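Local coordinates for AmbC (Sorangium cellulosum, PDB 5O15), which acts in ambruticin biosynthesis as a bifunctional dehydratase-cyclase domain with a double hotdog fold, probably dehydrating a polyketide intermediate and then closing an oxygen heterocycle, at residues H19-A24 and G61-E66; H45-D50 and S201-D206; A183-R188 and R223-A228. All blocks are in the same frame, centred on the assembly; numbering follows the deposited sequence.

How the contacts relate
Contacts 1 and 2 are buried and adjoin one another, with centres about 12 Å apart. W21 of contact 1 packs on H45 and W47 of contact 2, and P20 packs on H45 and D206. Contact 3 is a surface contact, its centre about 30 Å from that of contact 1 and 27 Å from that of contact 2. Helix 211-225 is common to all three. A63 and E66 of contact 1 and W47 of contact 2 touch P211 at its start, while contact 3 uses its far end. Chemistry follows place. Contact 1 has a direct hydrogen bond, contact 2 has packing and a water, and contact 3 has loose packing with an opposite-charge pair just beyond salt-bridge range.

Contact 1: residues H19-A24 and G61-E66; sequences HPWLSA and GTAFVE
H19 and E66 meet through their polar ends. NE2 of H19 donates a hydrogen bond to OE2 of E66, 2.7 Å long with an N-H...O angle of 153°. OE2 sits at the edge of the imidazole, near the ring plane. The carboxylate takes the bond on the anti side of this oxygen, 25° out of its own plane. CG of H19 lies opposite the backbone N (chi1 -166°), which carries the ring from the loop toward helix 61-75. The E66 chain bends at chi2, and the two side chains approach from opposite directions. The second ring nitrogen is used within the loop, where W21 N donates to H19 ND1 at 3.0 Å. CD of P20 lies over one face of the ring. With a bond at each nitrogen, the imidazole is held against rotation. Replacing H19 by an alanine would probably leave W21 N without this acceptor and deprive E66 OE2 of one donor. Beside the polar pair, CZ3 of W21 touches CB of A63 at 3.9 Å. H45 and F207 meet the W21 ring edge-to-face. The backbone N of G208 also donates to E66 OE2, and that of L209 to OE1. The buried carboxylate, carried on helix 61-75 of the double hotdog fold, therefore takes donors from two loops. The two bonds of H19 are consistent with a neutral ring protonated at NE2.

Contact 2: residues H45-D50 and S201-D206; sequences HAWVLD and SERAQD
R203 lies against H45 and W47 where two 3-10 segments of the double hotdog fold come together. Residues 45-50 belong to the first hotdog-family region and 201-206 to the second. This is consistent with a contact between the two hotdog halves. Packing is the main interaction. CD of R203 is 3.5 Å from CE1 of H45. The guanidinium continues over one face of the imidazole, with NH1 offset toward the rim and the two planes 39° apart. R203 reaches this place by a bend at chi3 (-121°). Its NE also comes within 4.3 Å of CD1 of W47. R203 has two conformers, so the place of its guanidinium and its weak bond to water hold for one of them and are less certain. No direct hydrogen bond crosses the contact. Within 45-50, W47 NE1 donates to H45 ND1 at 3.1 Å, and the donor lies in the imidazole plane. This bond helps set the rotation of the imidazole. Beyond the two segments, the W47 ring meets H210, and its side chain touches P211 and A212 of helix 211-225. A water bridges the segments. It accepts a hydrogen bond from W47 N at 3.0 Å and a weak one from R203 NH2 at 3.4 Å.

Contact 3: residues A183-R188 and R223-A228; sequences AWRVGR and RAELGA
The guanidinium of R185 turns its edges toward A224, E225 and G187. A224 O lies in its plane beyond NH1. OE2 of E225 is at the edge nearer NH2, close to the plane. G187 O lies in plane at the edge formed by NE and NH2. CB of A224 comes in obliquely, 3.7 Å from NH1. The site joins a beta hairpin to the last turn of helix 211-225 in the double hotdog fold. Strand 180-186 pairs with strand 189-195 in the hairpin, and the backbone angles of G187 and R188 match a type II' turn. The first central position of such a turn has a positive phi (61° at G187), which a glycine adopts readily. The R185 chain starts with CG between the backbone N and the carbonyl carbon (chi1 73°) and bends at chi3. The guanidinium is thereby brought back to its own turn. The side chains of R185 and A224 both touch I190 of strand 189-195. The opposite charges are close but do not form a salt bridge, as NH2 of R185 stays 4.2 Å from OE2 of E225. Any attraction between them would probably be modest at this surface site. The hold within the hairpin is firmer: G187 O accepts hydrogen bonds from R185 NE at 3.3 Å and from R185 NH2 at 3.2 Å.

Contact 1: residues H19-A24 and G61-E66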
ATOM      1  N   HIS A  19       3.490  11.731 -12.643  1.00 23.37           N
ATOM      2  CA  HIS A  19       3.066  11.217 -11.358  1.00 20.21           C
ATOM      3  C   HIS A  19       2.806  12.394 -10.433  1.00 19.40           C
ATOM      4  O   HIS A  19       3.524  13.396 -10.506  1.00 22.39           O
ATOM      5  CB  HIS A  19       4.167  10.350 -10.742  1.00 18.12           C
ATOM      6  CG  HIS A  19       3.678   9.534  -9.603  1.00 17.11           C
ATOM      7  ND1 HIS A  19       3.637  10.008  -8.309  1.00 17.76           N
ATOM      8  CD2 HIS A  19       3.116   8.304  -9.577  1.00 17.62           C
ATOM      9  CE1 HIS A  19       3.107   9.086  -7.529  1.00 18.53           C
ATOM     10  NE2 HIS A  19       2.781   8.042  -8.275  1.00 18.06           N
ATOM     11  N   PRO A  20       1.832  12.294  -9.527  1.00 20.46           N
ATOM     12  CA  PRO A  20       1.551  13.431  -8.642  1.00 21.79           C
ATOM     13  C   PRO A  20       2.670  13.786  -7.710  1.00 20.28           C
ATOM     14  O   PRO A  20       2.711  14.931  -7.246  1.00 23.08           O
ATOM     15  CB  PRO A  20       0.332  12.963  -7.834  1.00 24.98           C
ATOM     16  CG  PRO A  20      -0.293  11.912  -8.628  1.00 24.99           C
ATOM     17  CD  PRO A  20       0.774  11.268  -9.444  1.00 22.25           C
ATOM     18  N   TRP A  21       3.549  12.837  -7.393  1.00 16.48           N
ATOM     19  CA  TRP A  21       4.543  12.997  -6.348  1.00 16.29           C
ATOM     20  C   TRP A  21       5.975  12.892  -6.847  1.00 18.74           C
ATOM     21  O   TRP A  21       6.911  13.007  -6.039  1.00 20.65           O
ATOM     22  CB  TRP A  21       4.339  11.933  -5.270  1.00 16.10           C
ATOM     23  CG  TRP A  21       3.058  12.037  -4.506  1.00 15.46           C
ATOM     24  CD1 TRP A  21       2.238  13.118  -4.382  1.00 16.61           C
ATOM     25  CD2 TRP A  21       2.465  10.998  -3.742  1.00 15.01           C
ATOM     26  NE1 TRP A  21       1.172  12.819  -3.568  1.00 17.03           N
ATOM     27  CE2 TRP A  21       1.309  11.523  -3.153  1.00 15.04           C
ATOM     28  CE3 TRP A  21       2.818   9.677  -3.476  1.00 15.46           C
ATOM     29  CZ2 TRP A  21       0.509  10.778  -2.337  1.00 16.16           C
ATOM     30  CZ3 TRP A  21       2.019   8.936  -2.660  1.00 16.94           C
ATOM     31  CH2 TRP A  21       0.878   9.484  -2.095  1.00 17.49           C
ATOM     32  N   LEU A  22       6.180  12.617  -8.122  1.00 19.34           N
ATOM     33  CA  LEU A  22       7.518  12.513  -8.693  1.00 20.67           C
ATOM     34  C   LEU A  22       7.510  13.374  -9.937  1.00 23.19           C
ATOM     35  O   LEU A  22       6.676  13.173 -10.831  1.00 28.05           O
ATOM     36  CB  LEU A  22       7.871  11.056  -9.004  1.00 22.18           C
ATOM     37  CG  LEU A  22       8.013  10.118  -7.795  1.00 22.80           C
ATOM     38  CD1 LEU A  22       8.199   8.674  -8.212  1.00 25.57           C
ATOM     39  CD2 LEU A  22       9.113  10.531  -6.877  1.00 21.02           C
ATOM     40  N   SER A  23       8.414  14.356  -9.969  1.00 23.10           N
ATOM     41  CA  SER A  23       8.451  15.356 -11.025  1.00 27.38           C
ATOM     42  C   SER A  23       9.690  15.253 -11.891  1.00 25.45           C
ATOM     43  O   SER A  23       9.760  15.923 -12.933  1.00 28.73           O
ATOM     44  CB  SER A  23       8.413  16.765 -10.423  1.00 30.49           C
ATOM     45  OG  SER A  23       9.554  16.998  -9.630  1.00 30.75           O
ATOM     46  N   ALA A  24      10.681  14.465 -11.495  1.00 23.33           N
ATOM     47  CA  ALA A  24      11.869  14.275 -12.303  1.00 23.56           C
ATOM     48  C   ALA A  24      12.268  12.817 -12.211  1.00 22.16           C
ATOM     49  O   ALA A  24      12.166  12.197 -11.141  1.00 21.67           O
ATOM     50  CB  ALA A  24      13.000  15.196 -11.843  1.00 25.45           C
ATOM     51  N   GLY A  61       1.839   2.871   4.260  1.00 15.37           N
ATOM     52  CA  GLY A  61       2.885   2.089   3.616  1.00 15.76           C
ATOM     53  C   GLY A  61       2.590   1.722   2.170  1.00 14.62           C
ATOM     54  O   GLY A  61       3.519   1.515   1.370  1.00 15.17           O
ATOM     55  N   THR A  62       1.291   1.670   1.808  1.00 13.66           N
ATOM     56  CA  THR A  62       0.945   1.466   0.404  1.00 12.70           C
ATOM     57  C   THR A  62       1.417   2.605  -0.482  1.00 12.65           C
ATOM     58  O   THR A  62       1.538   2.416  -1.697  1.00 13.71           O
ATOM     59  CB  THR A  62      -0.563   1.300   0.241  1.00 13.49           C
ATOM     60  OG1 THR A  62      -1.187   2.444   0.814  1.00 13.19           O
ATOM     61  CG2 THR A  62      -1.082   0.031   0.903  1.00 14.38           C
ATOM     62  N   ALA A  63       1.698   3.774   0.087  1.00 12.67           N
ATOM     63  CA  ALA A  63       2.297   4.833  -0.712  1.00 12.89           C
ATOM     64  C   ALA A  63       3.744   4.506  -1.100  1.00 12.91           C
ATOM     65  O   ALA A  63       4.196   4.894  -2.186  1.00 13.81           O
ATOM     66  CB  ALA A  63       2.286   6.154   0.032  1.00 14.19           C
ATOM     67  N   PHE A  64       4.477   3.769  -0.256  1.00 13.46           N
ATOM     68  CA  PHE A  64       5.824   3.333  -0.630  1.00 14.31           C
ATOM     69  C   PHE A  64       5.739   2.297  -1.730  1.00 13.94           C
ATOM     70  O   PHE A  64       6.568   2.290  -2.635  1.00 14.34           O
ATOM     71  CB  PHE A  64       6.577   2.784   0.584  1.00 15.57           C
ATOM     72  CG  PHE A  64       6.709   3.743   1.704  1.00 18.60           C
ATOM     73  CD1 PHE A  64       7.167   5.031   1.514  1.00 20.26           C
ATOM     74  CD2 PHE A  64       6.333   3.360   2.977  1.00 20.26           C
ATOM     75  CE1 PHE A  64       7.273   5.904   2.619  1.00 21.34           C
ATOM     76  CE2 PHE A  64       6.450   4.204   4.050  1.00 21.99           C
ATOM     77  CZ  PHE A  64       6.854   5.476   3.871  1.00 22.30           C
ATOM     78  N   VAL A  65       4.711   1.442  -1.699  1.00 14.29           N
ATOM     79  CA  VAL A  65       4.481   0.514  -2.793  1.00 14.06           C
ATOM     80  C   VAL A  65       4.231   1.263  -4.093  1.00 13.37           C
ATOM     81  O   VAL A  65       4.796   0.931  -5.141  1.00 13.58           O
ATOM     82  CB  VAL A  65       3.357  -0.468  -2.440  1.00 14.71           C
ATOM     83  CG1 VAL A  65       3.060  -1.372  -3.599  1.00 16.53           C
ATOM     84  CG2 VAL A  65       3.713  -1.283  -1.198  1.00 16.88           C
ATOM     85  N   GLU A  66       3.359   2.273  -4.050  1.00 12.84           N
ATOM     86  CA  GLU A  66       3.069   3.088  -5.221  1.00 13.15           C
ATOM     87  C   GLU A  66       4.337   3.741  -5.764  1.00 13.25           C
ATOM     88  O   GLU A  66       4.557   3.760  -6.981  1.00 13.75           O
ATOM     89  CB  GLU A  66       2.006   4.137  -4.860  1.00 13.89           C
ATOM     90  CG  GLU A  66       1.861   5.279  -5.842  1.00 14.95           C
ATOM     91  CD  GLU A  66       1.328   4.889  -7.219  1.00 16.40           C
ATOM     92  OE1 GLU A  66       1.052   3.701  -7.480  1.00 15.84           O
ATOM     93  OE2 GLU A  66       1.238   5.797  -8.079  1.00 18.29           O
TER

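Contact 2: residues H45-D50 and S201-D206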
ATOM      1  N   HIS A  45      -2.532  17.133  -1.293  1.00 21.06           N
ATOM      2  CA  HIS A  45      -2.967  15.764  -1.046  1.00 19.83           C
ATOM      3  C   HIS A  45      -3.399  15.635   0.403  1.00 18.90           C
ATOM      4  O   HIS A  45      -2.863  14.814   1.149  1.00 19.09           O
ATOM      5  CB  HIS A  45      -1.849  14.778  -1.397  1.00 18.82           C
ATOM      6  CG  HIS A  45      -1.609  14.718  -2.860  1.00 20.61           C
ATOM      7  ND1 HIS A  45      -2.336  13.905  -3.701  1.00 21.90           N
ATOM      8  CD2 HIS A  45      -0.807  15.463  -3.655  1.00 21.68           C
ATOM      9  CE1 HIS A  45      -1.972  14.127  -4.947  1.00 21.42           C
ATOM     10  NE2 HIS A  45      -1.054  15.080  -4.947  1.00 22.09           N
ATOM     11  N   ALA A  46      -4.382  16.434   0.808  1.00 19.75           N
ATOM     12  CA  ALA A  46      -4.825  16.424   2.192  1.00 21.22           C
ATOM     13  C   ALA A  46      -5.352  15.060   2.608  1.00 18.51           C
ATOM     14  O   ALA A  46      -5.323  14.743   3.799  1.00 19.13           O
ATOM     15  CB  ALA A  46      -5.893  17.498   2.420  1.00 24.48           C
ATOM     16  N   TRP A  47      -5.813  14.246   1.657  1.00 16.69           N
ATOM     17  CA  TRP A  47      -6.278  12.905   1.981  1.00 16.86           C
ATOM     18  C   TRP A  47      -5.266  12.087   2.775  1.00 15.35           C
ATOM     19  O   TRP A  47      -5.677  11.209   3.545  1.00 15.59           O
ATOM     20  CB  TRP A  47      -6.706  12.139   0.733  1.00 17.34           C
ATOM     21  CG  TRP A  47      -5.618  11.891  -0.281  1.00 16.47           C
ATOM     22  CD1 TRP A  47      -5.252  12.698  -1.321  1.00 17.20           C
ATOM     23  CD2 TRP A  47      -4.767  10.738  -0.365  1.00 14.76           C
ATOM     24  NE1 TRP A  47      -4.219  12.126  -2.033  1.00 17.33           N
ATOM     25  CE2 TRP A  47      -3.919  10.919  -1.471  1.00 15.57           C
ATOM     26  CE3 TRP A  47      -4.658   9.564   0.378  1.00 14.69           C
ATOM     27  CZ2 TRP A  47      -2.993   9.985  -1.839  1.00 16.15           C
ATOM     28  CZ3 TRP A  47      -3.706   8.641   0.002  1.00 15.04           C
ATOM     29  CH2 TRP A  47      -2.892   8.866  -1.090  1.00 15.82           C
ATOM     30  N   VAL A  48      -3.944  12.303   2.580  1.00 14.87           N
ATOM     31  CA  VAL A  48      -2.995  11.454   3.291  1.00 14.29           C
ATOM     32  C   VAL A  48      -3.116  11.652   4.792  1.00 15.02           C
ATOM     33  O   VAL A  48      -2.764  10.760   5.568  1.00 15.02           O
ATOM     34  CB  VAL A  48      -1.537  11.668   2.815  1.00 14.84           C
ATOM     35  CG1 VAL A  48      -1.424  11.329   1.353  1.00 15.33           C
ATOM     36  CG2 VAL A  48      -1.026  13.077   3.091  1.00 15.69           C
ATOM     37  N   LEU A  49      -3.566  12.837   5.222  1.00 15.17           N
ATOM     38  CA  LEU A  49      -3.712  13.138   6.644  1.00 16.34           C
ATOM     39  C   LEU A  49      -4.821  12.340   7.303  1.00 16.05           C
ATOM     40  O   LEU A  49      -4.916  12.336   8.537  1.00 17.64           O
ATOM     41  CB  LEU A  49      -3.933  14.640   6.849  1.00 17.95           C
ATOM     42  CG  LEU A  49      -2.793  15.542   6.364  1.00 20.11           C
ATOM     43  CD1 LEU A  49      -3.209  17.024   6.478  1.00 20.83           C
ATOM     44  CD2 LEU A  49      -1.522  15.228   7.139  1.00 21.68           C
ATOM     45  N   ASP A  50      -5.702  11.709   6.517  1.00 14.55           N
ATOM     46  CA  ASP A  50      -6.689  10.823   7.099  1.00 14.87           C
ATOM     47  C   ASP A  50      -6.081   9.514   7.572  1.00 14.96           C
ATOM     48  O   ASP A  50      -6.776   8.740   8.265  1.00 15.33           O
ATOM     49  CB  ASP A  50      -7.771  10.506   6.067  1.00 15.48           C
ATOM     50  CG  ASP A  50      -8.716  11.669   5.773  1.00 17.03           C
ATOM     51  OD1 ASP A  50      -8.626  12.707   6.447  1.00 19.54           O
ATOM     52  OD2 ASP A  50      -9.554  11.502   4.853  1.00 18.36           O
ATOM     53  N   SER A 201     -11.607  10.017  -4.958  1.00 21.03           N
ATOM     54  CA  SER A 201     -11.653   9.210  -6.169  1.00 22.44           C
ATOM     55  C   SER A 201     -11.250   9.998  -7.407  1.00 23.85           C
ATOM     56  O   SER A 201     -10.785   9.398  -8.386  1.00 26.72           O
ATOM     57  CB  SER A 201     -13.072   8.676  -6.351  1.00 25.31           C
ATOM     58  OG  SER A 201     -13.990   9.761  -6.443  1.00 30.58           O
ATOM     59  N   GLU A 202     -11.389  11.323  -7.381  1.00 24.72           N
ATOM     60  CA  GLU A 202     -11.124  12.107  -8.584  1.00 29.03           C
ATOM     61  C   GLU A 202      -9.662  12.062  -9.006  1.00 27.65           C
ATOM     62  O   GLU A 202      -9.365  12.248 -10.191  1.00 31.09           O
ATOM     63  CB  GLU A 202     -11.575  13.551  -8.375  1.00 35.57           C
ATOM     64  CG  GLU A 202     -13.077  13.695  -8.258  1.00 43.48           C
ATOM     65  CD  GLU A 202     -13.496  15.132  -8.090  1.00 50.97           C
ATOM     66  OE1 GLU A 202     -14.711  15.392  -7.975  1.00 53.41           O
ATOM     67  OE2 GLU A 202     -12.598  16.001  -8.080  1.00 53.98           O
ATOM     68  N   ARG A 203      -8.742  11.823  -8.073  0.52 26.01           N
ATOM     69  CA  ARG A 203      -7.325  11.739  -8.394  0.52 26.64           C
ATOM     70  C   ARG A 203      -6.872  10.326  -8.722  0.52 23.24           C
ATOM     71  O   ARG A 203      -5.706  10.139  -9.067  0.52 22.50           O
ATOM     72  CB  ARG A 203      -6.479  12.254  -7.226  0.52 31.09           C
ATOM     73  CG  ARG A 203      -6.418  13.760  -7.080  0.52 35.57           C
ATOM     74  CD  ARG A 203      -5.332  14.136  -6.091  0.52 37.43           C
ATOM     75  NE  ARG A 203      -5.840  14.895  -4.948  0.52 38.41           N
ATOM     76  CZ  ARG A 203      -5.652  16.197  -4.747  0.52 39.14           C
ATOM     77  NH1 ARG A 203      -4.961  16.931  -5.608  0.52 40.16           N
ATOM     78  NH2 ARG A 203      -6.159  16.770  -3.666  0.52 40.03           N
ATOM     79  N   ALA A 204      -7.749   9.326  -8.624  1.00 22.51           N
ATOM     80  CA  ALA A 204      -7.301   7.945  -8.808  1.00 22.44           C
ATOM     81  C   ALA A 204      -6.529   7.775 -10.107  1.00 20.22           C
ATOM     82  O   ALA A 204      -5.507   7.076 -10.147  1.00 18.65           O
ATOM     83  CB  ALA A 204      -8.502   7.005  -8.788  1.00 27.14           C
ATOM     84  N   GLN A 205      -6.995   8.413 -11.176  1.00 21.60           N
ATOM     85  CA  GLN A 205      -6.374   8.260 -12.483  1.00 25.28           C
ATOM     86  C   GLN A 205      -4.953   8.800 -12.547  1.00 24.66           C
ATOM     87  O   GLN A 205      -4.245   8.485 -13.506  1.00 27.30           O
ATOM     88  CB  GLN A 205      -7.243   8.955 -13.533  1.00 30.88           C
ATOM     89  CG  GLN A 205      -7.539  10.417 -13.203  1.00 37.97           C
ATOM     90  CD  GLN A 205      -8.540  11.028 -14.162  1.00 45.68           C
ATOM     91  OE1 GLN A 205      -8.570  10.686 -15.341  1.00 49.89           O
ATOM     92  NE2 GLN A 205      -9.383  11.918 -13.653  1.00 48.47           N
ATOM     93  N   ASP A 206      -4.521   9.593 -11.557  1.00 22.44           N
ATOM     94  CA  ASP A 206      -3.186  10.171 -11.554  1.00 23.94           C
ATOM     95  C   ASP A 206      -2.141   9.218 -10.986  1.00 21.02           C
ATOM     96  O   ASP A 206      -0.941   9.440 -11.188  1.00 22.96           O
ATOM     97  CB  ASP A 206      -3.181  11.467 -10.730  1.00 27.83           C
ATOM     98  CG  ASP A 206      -4.136  12.536 -11.267  1.00 34.32           C
ATOM     99  OD1 ASP A 206      -4.456  12.549 -12.476  1.00 35.97           O
ATOM    100  OD2 ASP A 206      -4.564  13.383 -10.456  1.00 36.84           O
TER
HETATM  101  O   HOH W   1      -7.263  15.364  -0.754  1.00 29.27           O

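Contact 3: residues A183-R188 and R223-A228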
ATOM      1  N   ALA A 183     -17.724  -6.859   2.182  1.00 12.61           N
ATOM      2  CA  ALA A 183     -16.735  -7.928   2.235  1.00 12.10           C
ATOM      3  C   ALA A 183     -17.403  -9.212   2.722  1.00 11.93           C
ATOM      4  O   ALA A 183     -18.412  -9.189   3.439  1.00 12.88           O
ATOM      5  CB  ALA A 183     -15.559  -7.540   3.138  1.00 13.89           C
ATOM      6  N   TRP A 184     -16.800 -10.332   2.371  1.00 12.83           N
ATOM      7  CA  TRP A 184     -17.252 -11.666   2.717  1.00 12.93           C
ATOM      8  C   TRP A 184     -16.032 -12.559   2.841  1.00 13.73           C
ATOM      9  O   TRP A 184     -14.938 -12.219   2.374  1.00 14.08           O
ATOM     10  CB  TRP A 184     -18.124 -12.261   1.620  1.00 13.93           C
ATOM     11  CG  TRP A 184     -19.320 -11.459   1.239  1.00 14.41           C
ATOM     12  CD1 TRP A 184     -20.588 -11.665   1.674  1.00 15.14           C
ATOM     13  CD2 TRP A 184     -19.379 -10.340   0.336  1.00 14.10           C
ATOM     14  NE1 TRP A 184     -21.445 -10.754   1.090  1.00 16.71           N
ATOM     15  CE2 TRP A 184     -20.719  -9.921   0.280  1.00 15.25           C
ATOM     16  CE3 TRP A 184     -18.424  -9.665  -0.437  1.00 15.58           C
ATOM     17  CZ2 TRP A 184     -21.143  -8.869  -0.528  1.00 17.60           C
ATOM     18  CZ3 TRP A 184     -18.845  -8.607  -1.246  1.00 16.72           C
ATOM     19  CH2 TRP A 184     -20.203  -8.222  -1.279  1.00 16.91           C
ATOM     20  N   ARG A 185     -16.216 -13.739   3.406  1.00 16.31           N
ATOM     21  CA  ARG A 185     -15.146 -14.703   3.494  1.00 17.59           C
ATOM     22  C   ARG A 185     -15.604 -16.088   3.090  1.00 16.32           C
ATOM     23  O   ARG A 185     -16.737 -16.491   3.355  1.00 17.10           O
ATOM     24  CB  ARG A 185     -14.532 -14.704   4.858  1.00 25.41           C
ATOM     25  CG  ARG A 185     -15.304 -15.297   5.956  1.00 30.49           C
ATOM     26  CD  ARG A 185     -14.517 -15.056   7.250  1.00 32.99           C
ATOM     27  NE  ARG A 185     -13.135 -15.503   7.084  1.00 31.80           N
ATOM     28  CZ  ARG A 185     -12.059 -14.947   7.641  1.00 32.16           C
ATOM     29  NH1 ARG A 185     -12.156 -13.883   8.440  1.00 33.29           N
ATOM     30  NH2 ARG A 185     -10.863 -15.464   7.382  1.00 32.14           N
ATOM     31  N   VAL A 186     -14.710 -16.783   2.401  1.00 16.67           N
ATOM     32  CA  VAL A 186     -14.813 -18.220   2.161  1.00 19.99           C
ATOM     33  C   VAL A 186     -13.527 -18.787   2.737  1.00 20.85           C
ATOM     34  O   VAL A 186     -12.458 -18.678   2.112  1.00 22.40           O
ATOM     35  CB  VAL A 186     -14.954 -18.576   0.676  1.00 26.27           C
ATOM     36  CG1 VAL A 186     -15.191 -20.068   0.514  1.00 29.93           C
ATOM     37  CG2 VAL A 186     -16.073 -17.792   0.023  1.00 26.99           C
ATOM     38  N   GLY A 187     -13.596 -19.327   3.949  1.00 24.70           N
ATOM     39  CA  GLY A 187     -12.396 -19.895   4.543  1.00 25.93           C
ATOM     40  C   GLY A 187     -11.336 -18.816   4.706  1.00 23.81           C
ATOM     41  O   GLY A 187     -11.589 -17.751   5.281  1.00 27.89           O
ATOM     42  N   ARG A 188     -10.127 -19.071   4.178  0.56 23.50           N
ATOM     43  CA  ARG A 188      -8.993 -18.153   4.273  0.56 22.44           C
ATOM     44  C   ARG A 188      -9.054 -17.011   3.280  0.56 18.70           C
ATOM     45  O   ARG A 188      -8.151 -16.171   3.286  0.56 19.73           O
ATOM     46  CB  ARG A 188      -7.668 -18.898   4.019  0.56 25.74           C
ATOM     47  CG  ARG A 188      -7.388 -20.041   4.975  0.56 31.73           C
ATOM     48  CD  ARG A 188      -5.989 -20.634   4.783  0.56 33.86           C
ATOM     49  NE  ARG A 188      -5.813 -21.243   3.460  0.56 36.13           N
ATOM     50  CZ  ARG A 188      -5.023 -20.777   2.493  0.56 38.48           C
ATOM     51  NH1 ARG A 188      -4.288 -19.687   2.675  0.56 37.68           N
ATOM     52  NH2 ARG A 188      -4.952 -21.424   1.336  0.56 39.41           N
ATOM     53  N   ARG A 223     -10.634  -5.805   9.082  1.00 13.11           N
ATOM     54  CA  ARG A 223     -11.990  -5.896   9.589  1.00 14.18           C
ATOM     55  C   ARG A 223     -12.430  -7.339   9.729  1.00 15.07           C
ATOM     56  O   ARG A 223     -13.158  -7.682  10.664  1.00 17.33           O
ATOM     57  CB  ARG A 223     -12.947  -5.100   8.706  1.00 13.65           C
ATOM     58  CG  ARG A 223     -12.738  -3.600   8.865  1.00 12.72           C
ATOM     59  CD  ARG A 223     -13.689  -2.754   8.055  1.00 13.31           C
ATOM     60  NE  ARG A 223     -13.447  -1.349   8.270  1.00 13.08           N
ATOM     61  CZ  ARG A 223     -13.788  -0.655   9.350  1.00 12.78           C
ATOM     62  NH1 ARG A 223     -14.536  -1.174  10.308  1.00 13.18           N
ATOM     63  NH2 ARG A 223     -13.377   0.593   9.466  1.00 13.60           N
ATOM     64  N   ALA A 224     -11.972  -8.202   8.844  1.00 14.76           N
ATOM     65  CA  ALA A 224     -12.261  -9.619   8.980  1.00 19.35           C
ATOM     66  C   ALA A 224     -11.516 -10.229  10.166  1.00 20.22           C
ATOM     67  O   ALA A 224     -12.090 -10.988  10.942  1.00 27.40           O
ATOM     68  CB  ALA A 224     -11.895 -10.316   7.667  1.00 20.81           C
ATOM     69  N   GLU A 225     -10.251  -9.883  10.348  1.00 17.74           N
ATOM     70  CA  GLU A 225      -9.421 -10.507  11.385  1.00 19.49           C
ATOM     71  C   GLU A 225      -9.628  -9.934  12.791  1.00 20.78           C
ATOM     72  O   GLU A 225      -9.416 -10.660  13.771  1.00 22.03           O
ATOM     73  CB  GLU A 225      -7.952 -10.379  11.015  1.00 22.97           C
ATOM     74  CG  GLU A 225      -7.594 -11.252   9.851  1.00 26.36           C
ATOM     75  CD  GLU A 225      -7.340 -12.688  10.284  1.00 33.58           C
ATOM     76  OE1 GLU A 225      -6.715 -12.879  11.350  1.00 36.41           O
ATOM     77  OE2 GLU A 225      -7.775 -13.620   9.575  1.00 35.44           O
ATOM     78  N   LEU A 226      -9.978  -8.651  12.918  1.00 20.02           N
ATOM     79  CA  LEU A 226     -10.161  -7.982  14.206  1.00 20.18           C
ATOM     80  C   LEU A 226     -11.632  -7.878  14.581  1.00 20.08           C
ATOM     81  O   LEU A 226     -11.991  -7.155  15.528  1.00 21.26           O
ATOM     82  CB  LEU A 226      -9.520  -6.591  14.155  1.00 21.36           C
ATOM     83  CG  LEU A 226      -8.002  -6.521  14.385  1.00 25.37           C
ATOM     84  CD1 LEU A 226      -7.183  -7.375  13.409  1.00 26.94           C
ATOM     85  CD2 LEU A 226      -7.528  -5.080  14.331  1.00 26.67           C
ATOM     86  N   GLY A 227     -12.490  -8.596  13.878  1.00 20.73           N
ATOM     87  CA  GLY A 227     -13.907  -8.465  13.977  1.00 22.04           C
ATOM     88  C   GLY A 227     -14.545  -9.518  14.856  1.00 23.32           C
ATOM     89  O   GLY A 227     -13.950 -10.024  15.817  1.00 22.21           O
ATOM     90  N   ALA A 228     -15.784  -9.842  14.525  1.00 26.89           N
ATOM     91  CA  ALA A 228     -16.609 -10.685  15.374  1.00 28.41           C
ATOM     92  C   ALA A 228     -15.936 -12.027  15.634  1.00 35.96           C
ATOM     93  O   ALA A 228     -15.468 -12.694  14.706  1.00 37.99           O
ATOM     94  CB  ALA A 228     -17.963 -10.904  14.699  1.00 30.14           C
TER